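Local coordinates for putative nucleoprotein (Infectious salmon anemia virus, PDB 4EWC) that encapsidates the negative-strand viral RNA, protecting it from nucleases and forming the ribonucleoprotein that serves as template for transcription and replication, at residues 269-277 against 471-480; 169-177 against 428-436. All coordinates share one frame; numbering follows the deposited sequence.

Interactions 1 and 2 lie side by side in the largely helical nucleoprotein, their centres about 16 Å apart, and their segments alternate along the chain: 169-177, 269-277, 428-436, 471-480. They meet directly through segment 471-480 of interaction 1, which packs against Trp174 and the 435-436 end of interaction 2. Thr479 CA lies 3.7 Å from Phe436 CE2, and Thr479 CG2 is 3.9 Å from Trp174 CH2; the same Thr479 methyl also packs on Phe275 in interaction 1. Helix 438-449 touches side chains of both contacts, Cys444 meeting Phe275, Thr479 and Trp174. Interaction 1 also includes Lys480, the first residue of a probable nuclear localization signal, 480-483.

Interaction 1 (269-277 against 471-480); sequences LSADQLFAP and RSNIKANTTK
Phe275, on the short helical turn 272-275, plugs into segment 471-480, part of the loop between helix 457-463 and strand 488-491 in the orthomyxovirus nucleoprotein C-terminal family region. Its first torsion sets CG opposite the carbonyl carbon and beside the backbone N (chi1 -68°), which carries the ring into the bend of the loop. Starting at the root, Phe275 CB lies 3.7 Å from Asn477 O. CG and CD1 come next to the peptide between Asn477 and Thr478, and Thr478 N stands over one face of the ring, offset toward the rim. On one flank Phe275 CE1 approaches Ala476 O at the ring edge, 3.3 Å away, and also packs on Ile474 CG2 at 3.6 Å and the methyl of Ala476. On the other flank Phe275 CE2 meets Thr479 CG2, likewise at the edge, at 3.4 Å. The ring is thus wrapped by backbone and side-chain atoms of Ile474 and of Ala476 to Thr479, and Cys444 of helix 438-449 adds to its packing.

Arg471 approaches the same turn from the other end of the segment. A bend at chi2 (64°) lays one face of its guanidinium against Phe275 CD1, which sits over the centre of that face, while Arg471 NE lies 3.3 Å from Leu274 O. Leu274 CD2 touches Ile474 CD1 nearby. At the far end of the contact, Asp272 finds its main partner in Arg182 of helix 174-188, a salt bridge through OD1. Asp272 OD1 also accepts a weak hydrogen bond from Thr479 OG1, at 3.4 Å.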
loop_
_atom_site.group_PDB
_atom_site.type_symbol
_atom_site.label_atom_id
_atom_site.label_comp_id
_atom_site.label_asym_id
_atom_site.label_seq_id
_atom_site.Cartn_x
_atom_site.Cartn_y
_atom_site.Cartn_z
ATOM N N LEU A 269 -13.307 -7.991 -20.217
ATOM C CA LEU A 269 -12.768 -9.294 -19.878
ATOM C C LEU A 269 -11.690 -9.236 -18.801
ATOM O O LEU A 269 -11.329 -10.265 -18.249
ATOM C CB LEU A 269 -12.185 -9.962 -21.116
ATOM C CG LEU A 269 -13.185 -10.326 -22.190
ATOM C CD1 LEU A 269 -12.448 -11.001 -23.323
ATOM C CD2 LEU A 269 -14.281 -11.210 -21.641
ATOM N N SER A 270 -11.165 -8.049 -18.507
ATOM C CA SER A 270 -10.065 -7.959 -17.551
ATOM C C SER A 270 -10.491 -8.332 -16.123
ATOM O O SER A 270 -9.661 -8.691 -15.292
ATOM C CB SER A 270 -9.361 -6.590 -17.608
ATOM O OG SER A 270 -10.242 -5.531 -17.291
ATOM N N ALA A 271 -11.791 -8.297 -15.854
ATOM C CA ALA A 271 -12.297 -8.680 -14.542
ATOM C C ALA A 271 -12.173 -10.177 -14.342
ATOM O O ALA A 271 -11.977 -10.643 -13.219
ATOM C CB ALA A 271 -13.736 -8.231 -14.356
ATOM N N ASP A 272 -12.265 -10.943 -15.423
ATOM C CA ASP A 272 -12.053 -12.388 -15.331
ATOM C C ASP A 272 -10.644 -12.731 -14.920
ATOM O O ASP A 272 -10.420 -13.705 -14.201
ATOM C CB ASP A 272 -12.365 -13.078 -16.648
ATOM C CG ASP A 272 -13.745 -12.731 -17.170
ATOM O OD1 ASP A 272 -14.592 -12.216 -16.390
ATOM O OD2 ASP A 272 -13.983 -12.978 -18.378
ATOM N N GLN A 273 -9.678 -11.948 -15.379
ATOM C CA GLN A 273 -8.299 -12.239 -15.015
ATOM C C GLN A 273 -8.035 -11.916 -13.560
ATOM O O GLN A 273 -7.015 -12.311 -13.019
ATOM C CB GLN A 273 -7.322 -11.519 -15.935
ATOM C CG GLN A 273 -6.911 -12.357 -17.094
ATOM C CD GLN A 273 -5.926 -11.642 -17.966
ATOM O OE1 GLN A 273 -6.291 -10.736 -18.716
ATOM N NE2 GLN A 273 -4.655 -12.016 -17.855
ATOM N N LEU A 274 -8.952 -11.189 -12.930
ATOM C CA LEU A 274 -8.900 -11.041 -11.481
ATOM C C LEU A 274 -9.127 -12.419 -10.852
ATOM O O LEU A 274 -8.415 -12.832 -9.932
ATOM C CB LEU A 274 -9.945 -10.049 -11.002
ATOM C CG LEU A 274 -10.029 -9.801 -9.504
ATOM C CD1 LEU A 274 -8.658 -9.642 -8.942
ATOM C CD2 LEU A 274 -10.837 -8.545 -9.247
ATOM N N PHE A 275 -10.102 -13.147 -11.381
ATOM C CA PHE A 275 -10.441 -14.449 -10.828
ATOM C C PHE A 275 -9.568 -15.578 -11.323
ATOM O O PHE A 275 -9.296 -16.516 -10.578
ATOM C CB PHE A 275 -11.932 -14.760 -11.013
ATOM C CG PHE A 275 -12.809 -13.877 -10.195
ATOM C CD1 PHE A 275 -12.931 -14.091 -8.841
ATOM C CD2 PHE A 275 -13.456 -12.793 -10.765
ATOM C CE1 PHE A 275 -13.707 -13.274 -8.069
ATOM C CE2 PHE A 275 -14.227 -11.961 -10.007
ATOM C CZ PHE A 275 -14.360 -12.209 -8.646
ATOM N N ALA A 276 -9.126 -15.498 -12.570
ATOM C CA ALA A 276 -8.200 -16.508 -13.090
ATOM C C ALA A 276 -7.132 -15.862 -13.984
ATOM O O ALA A 276 -7.268 -15.842 -15.202
ATOM C CB ALA A 276 -8.968 -17.612 -13.830
ATOM N N PRO A 277 -6.079 -15.315 -13.358
ATOM C CA PRO A 277 -5.003 -14.526 -13.969
ATOM C C PRO A 277 -4.342 -15.210 -15.148
ATOM O O PRO A 277 -3.887 -14.530 -16.070
ATOM C CB PRO A 277 -3.969 -14.404 -12.846
ATOM C CG PRO A 277 -4.697 -14.612 -11.635
ATOM C CD PRO A 277 -5.888 -15.450 -11.908
ATOM N N ARG A 471 -6.805 -10.020 -3.551
ATOM C CA ARG A 471 -7.473 -11.140 -4.188
ATOM C C ARG A 471 -7.775 -12.232 -3.148
ATOM O O ARG A 471 -8.805 -12.897 -3.212
ATOM C CB ARG A 471 -6.563 -11.697 -5.298
ATOM C CG ARG A 471 -6.940 -13.075 -5.848
ATOM C CD ARG A 471 -8.296 -13.055 -6.532
ATOM N NE ARG A 471 -8.723 -14.368 -7.031
ATOM C CZ ARG A 471 -9.623 -15.149 -6.429
ATOM N NH1 ARG A 471 -10.193 -14.770 -5.291
ATOM N NH2 ARG A 471 -9.956 -16.317 -6.962
ATOM N N SER A 472 -6.884 -12.389 -2.177
ATOM C CA SER A 472 -7.058 -13.389 -1.139
ATOM C C SER A 472 -8.329 -13.191 -0.293
ATOM O O SER A 472 -8.988 -14.167 0.079
ATOM C CB SER A 472 -5.802 -13.486 -0.260
ATOM O OG SER A 472 -5.300 -12.205 0.084
ATOM N N ASN A 473 -8.665 -11.932 -0.019
ATOM C CA ASN A 473 -9.873 -11.573 0.725
ATOM C C ASN A 473 -11.169 -11.742 -0.087
ATOM O O ASN A 473 -12.270 -11.609 0.434
ATOM C CB ASN A 473 -9.772 -10.132 1.239
ATOM C CG ASN A 473 -8.734 -9.971 2.339
ATOM O OD1 ASN A 473 -8.408 -10.939 3.037
ATOM N ND2 ASN A 473 -8.203 -8.751 2.500
ATOM N N ILE A 474 -11.033 -12.060 -1.365
ATOM C CA ILE A 474 -12.185 -12.217 -2.235
ATOM C C ILE A 474 -12.688 -13.645 -2.190
ATOM O O ILE A 474 -11.953 -14.574 -2.517
ATOM C CB ILE A 474 -11.830 -11.838 -3.706
ATOM C CG1 ILE A 474 -11.662 -10.318 -3.826
ATOM C CG2 ILE A 474 -12.885 -12.378 -4.675
ATOM C CD1 ILE A 474 -11.178 -9.843 -5.173
ATOM N N LYS A 475 -13.947 -13.822 -1.797
ATOM C CA LYS A 475 -14.500 -15.177 -1.644
ATOM C C LYS A 475 -15.182 -15.709 -2.918
ATOM O O LYS A 475 -15.299 -16.909 -3.105
ATOM C CB LYS A 475 -15.432 -15.259 -0.421
ATOM C CG LYS A 475 -14.823 -14.739 0.889
ATOM C CD LYS A 475 -13.369 -15.202 1.038
ATOM C CE LYS A 475 -12.730 -14.725 2.347
ATOM N NZ LYS A 475 -11.309 -15.205 2.454
ATOM N N ALA A 476 -15.617 -14.813 -3.798
ATOM C CA ALA A 476 -16.253 -15.234 -5.045
ATOM C C ALA A 476 -15.250 -15.922 -5.967
ATOM O O ALA A 476 -14.044 -15.729 -5.841
ATOM C CB ALA A 476 -16.889 -14.042 -5.750
ATOM N N ASN A 477 -15.747 -16.714 -6.912
ATOM C CA ASN A 477 -14.871 -17.334 -7.902
ATOM C C ASN A 477 -15.089 -16.858 -9.332
ATOM O O ASN A 477 -14.488 -17.367 -10.263
ATOM C CB ASN A 477 -15.032 -18.839 -7.830
ATOM C CG ASN A 477 -14.491 -19.392 -6.545
ATOM O OD1 ASN A 477 -13.535 -18.836 -5.985
ATOM N ND2 ASN A 477 -15.096 -20.476 -6.050
ATOM N N THR A 478 -15.973 -15.885 -9.501
ATOM C CA THR A 478 -16.358 -15.438 -10.828
ATOM C C THR A 478 -17.303 -14.251 -10.755
ATOM O O THR A 478 -17.987 -14.036 -9.744
ATOM C CB THR A 478 -17.041 -16.563 -11.641
ATOM O OG1 THR A 478 -17.314 -16.095 -12.968
ATOM C CG2 THR A 478 -18.306 -17.021 -10.970
ATOM N N THR A 479 -17.319 -13.490 -11.845
ATOM C CA THR A 479 -18.168 -12.317 -11.986
ATOM C C THR A 479 -19.554 -12.721 -12.484
ATOM O O THR A 479 -20.513 -11.969 -12.345
ATOM C CB THR A 479 -17.545 -11.291 -12.970
ATOM O OG1 THR A 479 -17.076 -11.976 -14.136
ATOM C CG2 THR A 479 -16.359 -10.610 -12.342
ATOM N N LYS A 480 -19.651 -13.926 -13.038
ATOM C CA LYS A 480 -20.858 -14.373 -13.718
ATOM C C LYS A 480 -21.898 -15.068 -12.827
ATOM O O LYS A 480 -21.588 -16.036 -12.130
ATOM C CB LYS A 480 -20.456 -15.283 -14.868
ATOM C CG LYS A 480 -19.509 -14.605 -15.803
ATOM C CD LYS A 480 -18.982 -15.572 -16.824
ATOM C CE LYS A 480 -17.727 -15.045 -17.468
ATOM N NZ LYS A 480 -17.250 -16.023 -18.473
#

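Interaction 2 (169-177 against 428-436); sequences GEMSIWQNG and LKVGVNSTF
Trp174, Lys429 and Ser172 have the most surface buried where the joint between helices 168-171 and 174-188 meets strand 429-432. Two backbone hydrogen bonds flank Ile173 and make a single beta bridge: Lys429 N donates to Ser172 O at 2.8 Å, and Trp174 N donates to Lys429 O at 2.7 Å. Ile173 itself is the N-cap residue of the second helix, so the bridge fixes the backbone just where that helix begins. Next to the first of these bonds, the Lys429 chain turns at its end (chi4 70°) to bring NZ to Ser172 OG in a weak hydrogen bond; the serine hydroxyl in turn donates to Gly169 O.

Trp174 extends its indole away from its own backbone N (chi1 -179°) and toward Leu428, Val430 and Phe436. Its CB packs on Val430 CG2, CD1 nears Leu428 CD2, and Trp174 CZ3 reaches Phe436 CZ at 3.6 Å. The two six-membered rings lie near parallel, at 29°, but slid apart so that they barely overlap. Gln175 adds a second grip on the strand: its amide pairs with both polar backbone atoms of Gly431, Gln175 NE2 giving to Gly431 O at 2.8 Å and Gln175 OE1 accepting from Gly431 N at 3.3 Å.

Strand 429-432 also pairs antiparallel with strand 488-491, while helix 438-449 packs on Trp174, Val430 and Phe436, and helix 394-402 lies against Ser172 and Leu428.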
loop_
_atom_site.group_PDB
_atom_site.type_symbol
_atom_site.label_atom_id
_atom_site.label_comp_id
_atom_site.label_asym_id
_atom_site.label_seq_id
_atom_site.Cartn_x
_atom_site.Cartn_y
_atom_site.Cartn_z
ATOM N N GLY A 169 -34.560 -1.330 -15.462
ATOM C CA GLY A 169 -33.782 -1.472 -14.251
ATOM C C GLY A 169 -32.703 -2.519 -14.431
ATOM O O GLY A 169 -31.599 -2.385 -13.902
ATOM N N GLU A 170 -33.041 -3.560 -15.186
ATOM C CA GLU A 170 -32.129 -4.654 -15.469
ATOM C C GLU A 170 -30.870 -4.179 -16.215
ATOM O O GLU A 170 -29.753 -4.593 -15.887
ATOM C CB GLU A 170 -32.850 -5.767 -16.238
ATOM C CG GLU A 170 -33.789 -6.556 -15.346
ATOM C CD GLU A 170 -34.701 -7.549 -16.069
ATOM O OE1 GLU A 170 -35.056 -7.328 -17.250
ATOM O OE2 GLU A 170 -35.074 -8.555 -15.423
HETATM N N MSE A 171 -31.047 -3.301 -17.196
HETATM C CA MSE A 171 -29.909 -2.792 -17.931
HETATM C C MSE A 171 -29.021 -1.880 -17.076
HETATM O O MSE A 171 -27.888 -1.595 -17.441
HETATM C CB MSE A 171 -30.347 -2.096 -19.216
HETATM C CG MSE A 171 -30.457 -3.044 -20.393
HETATM SE SE MSE A 171 -31.384 -2.386 -22.055
HETATM C CE MSE A 171 -30.435 -0.673 -22.268
ATOM N N SER A 172 -29.523 -1.418 -15.938
ATOM C CA SER A 172 -28.709 -0.584 -15.051
ATOM C C SER A 172 -27.874 -1.439 -14.076
ATOM O O SER A 172 -27.054 -0.924 -13.307
ATOM C CB SER A 172 -29.576 0.448 -14.295
ATOM O OG SER A 172 -30.477 -0.181 -13.410
ATOM N N ILE A 173 -28.082 -2.747 -14.129
ATOM C CA ILE A 173 -27.339 -3.658 -13.281
ATOM C C ILE A 173 -26.024 -4.076 -13.929
ATOM O O ILE A 173 -25.999 -4.605 -15.049
ATOM C CB ILE A 173 -28.165 -4.894 -12.928
ATOM C CG1 ILE A 173 -29.398 -4.467 -12.141
ATOM C CG2 ILE A 173 -27.330 -5.885 -12.114
ATOM C CD1 ILE A 173 -30.489 -5.530 -12.047
ATOM N N TRP A 174 -24.944 -3.833 -13.194
ATOM C CA TRP A 174 -23.576 -4.076 -13.650
ATOM C C TRP A 174 -23.372 -5.393 -14.396
ATOM O O TRP A 174 -22.927 -5.399 -15.545
ATOM C CB TRP A 174 -22.618 -4.000 -12.467
ATOM C CG TRP A 174 -21.253 -4.209 -12.888
ATOM C CD1 TRP A 174 -20.452 -3.309 -13.504
ATOM C CD2 TRP A 174 -20.498 -5.419 -12.767
ATOM N NE1 TRP A 174 -19.229 -3.874 -13.771
ATOM C CE2 TRP A 174 -19.232 -5.171 -13.329
ATOM C CE3 TRP A 174 -20.767 -6.685 -12.230
ATOM C CZ2 TRP A 174 -18.227 -6.143 -13.364
ATOM C CZ3 TRP A 174 -19.780 -7.638 -12.281
ATOM C CH2 TRP A 174 -18.517 -7.358 -12.840
ATOM N N GLN A 175 -23.725 -6.494 -13.739
ATOM C CA GLN A 175 -23.617 -7.824 -14.333
ATOM C C GLN A 175 -24.213 -7.871 -15.720
ATOM O O GLN A 175 -23.721 -8.604 -16.576
ATOM C CB GLN A 175 -24.314 -8.894 -13.472
ATOM C CG GLN A 175 -23.564 -9.349 -12.244
ATOM C CD GLN A 175 -23.804 -8.435 -11.066
ATOM O OE1 GLN A 175 -24.343 -7.331 -11.219
ATOM N NE2 GLN A 175 -23.420 -8.892 -9.875
ATOM N N ASN A 176 -25.278 -7.097 -15.937
ATOM C CA ASN A 176 -26.002 -7.167 -17.200
ATOM C C ASN A 176 -25.280 -6.463 -18.379
ATOM O O ASN A 176 -25.266 -6.973 -19.513
ATOM C CB ASN A 176 -27.447 -6.714 -17.023
ATOM C CG ASN A 176 -28.260 -7.643 -16.092
ATOM O OD1 ASN A 176 -28.102 -8.857 -16.106
ATOM N ND2 ASN A 176 -29.134 -7.049 -15.282
ATOM N N GLY A 177 -24.676 -5.304 -18.115
ATOM C CA GLY A 177 -23.789 -4.699 -19.085
ATOM C C GLY A 177 -22.685 -5.649 -19.561
ATOM O O GLY A 177 -22.459 -5.802 -20.761
ATOM N N LEU A 428 -25.304 3.698 -11.682
ATOM C CA LEU A 428 -25.103 2.270 -11.848
ATOM C C LEU A 428 -25.646 1.503 -10.654
ATOM O O LEU A 428 -25.623 1.985 -9.514
ATOM C CB LEU A 428 -23.603 1.975 -12.019
ATOM C CG LEU A 428 -23.186 0.496 -12.093
ATOM C CD1 LEU A 428 -23.829 -0.190 -13.294
ATOM C CD2 LEU A 428 -21.689 0.350 -12.129
ATOM N N LYS A 429 -26.151 0.309 -10.920
ATOM C CA LYS A 429 -26.567 -0.575 -9.847
ATOM C C LYS A 429 -25.875 -1.926 -9.996
ATOM O O LYS A 429 -25.365 -2.270 -11.065
ATOM C CB LYS A 429 -28.087 -0.725 -9.828
ATOM C CG LYS A 429 -28.786 0.575 -9.518
ATOM C CD LYS A 429 -30.167 0.365 -8.984
ATOM C CE LYS A 429 -31.037 1.572 -9.271
ATOM N NZ LYS A 429 -31.346 1.683 -10.741
ATOM N N VAL A 430 -25.827 -2.682 -8.914
ATOM C CA VAL A 430 -25.127 -3.952 -8.954
ATOM C C VAL A 430 -25.834 -4.979 -8.071
ATOM O O VAL A 430 -26.513 -4.620 -7.116
ATOM C CB VAL A 430 -23.627 -3.780 -8.561
ATOM C CG1 VAL A 430 -23.495 -3.312 -7.118
ATOM C CG2 VAL A 430 -22.843 -5.052 -8.810
ATOM N N GLY A 431 -25.710 -6.249 -8.434
ATOM C CA GLY A 431 -26.186 -7.326 -7.602
ATOM C C GLY A 431 -25.058 -7.810 -6.717
ATOM O O GLY A 431 -23.972 -8.107 -7.217
ATOM N N VAL A 432 -25.296 -7.878 -5.410
ATOM C CA VAL A 432 -24.249 -8.292 -4.487
ATOM C C VAL A 432 -24.756 -9.317 -3.474
ATOM O O VAL A 432 -25.957 -9.456 -3.258
ATOM C CB VAL A 432 -23.596 -7.084 -3.759
ATOM C CG1 VAL A 432 -22.762 -6.246 -4.727
ATOM C CG2 VAL A 432 -24.646 -6.227 -3.095
ATOM N N ASN A 433 -23.828 -10.041 -2.859
ATOM C CA ASN A 433 -24.178 -11.105 -1.941
ATOM C C ASN A 433 -23.024 -11.417 -0.973
ATOM O O ASN A 433 -22.080 -10.643 -0.875
ATOM C CB ASN A 433 -24.671 -12.340 -2.706
ATOM C CG ASN A 433 -23.580 -13.018 -3.536
ATOM O OD1 ASN A 433 -22.411 -13.048 -3.159
ATOM N ND2 ASN A 433 -23.979 -13.600 -4.658
ATOM N N SER A 434 -23.104 -12.539 -0.262
ATOM C CA SER A 434 -22.079 -12.896 0.721
ATOM C C SER A 434 -20.676 -13.062 0.110
ATOM O O SER A 434 -19.676 -12.699 0.740
ATOM C CB SER A 434 -22.467 -14.172 1.485
ATOM O OG SER A 434 -22.445 -15.313 0.639
ATOM N N THR A 435 -20.612 -13.621 -1.099
ATOM C CA THR A 435 -19.327 -13.897 -1.723
ATOM C C THR A 435 -18.896 -12.786 -2.693
ATOM O O THR A 435 -17.765 -12.290 -2.642
ATOM C CB THR A 435 -19.326 -15.268 -2.424
ATOM O OG1 THR A 435 -20.380 -15.303 -3.391
ATOM C CG2 THR A 435 -19.551 -16.374 -1.398
ATOM N N PHE A 436 -19.809 -12.402 -3.577
ATOM C CA PHE A 436 -19.601 -11.266 -4.458
ATOM C C PHE A 436 -20.101 -10.006 -3.753
ATOM O O PHE A 436 -21.217 -9.555 -4.009
ATOM C CB PHE A 436 -20.363 -11.500 -5.759
ATOM C CG PHE A 436 -19.894 -10.641 -6.903
ATOM C CD1 PHE A 436 -20.419 -9.358 -7.107
ATOM C CD2 PHE A 436 -18.936 -11.110 -7.786
ATOM C CE1 PHE A 436 -19.975 -8.563 -8.171
ATOM C CE2 PHE A 436 -18.482 -10.308 -8.858
ATOM C CZ PHE A 436 -19.003 -9.045 -9.045
#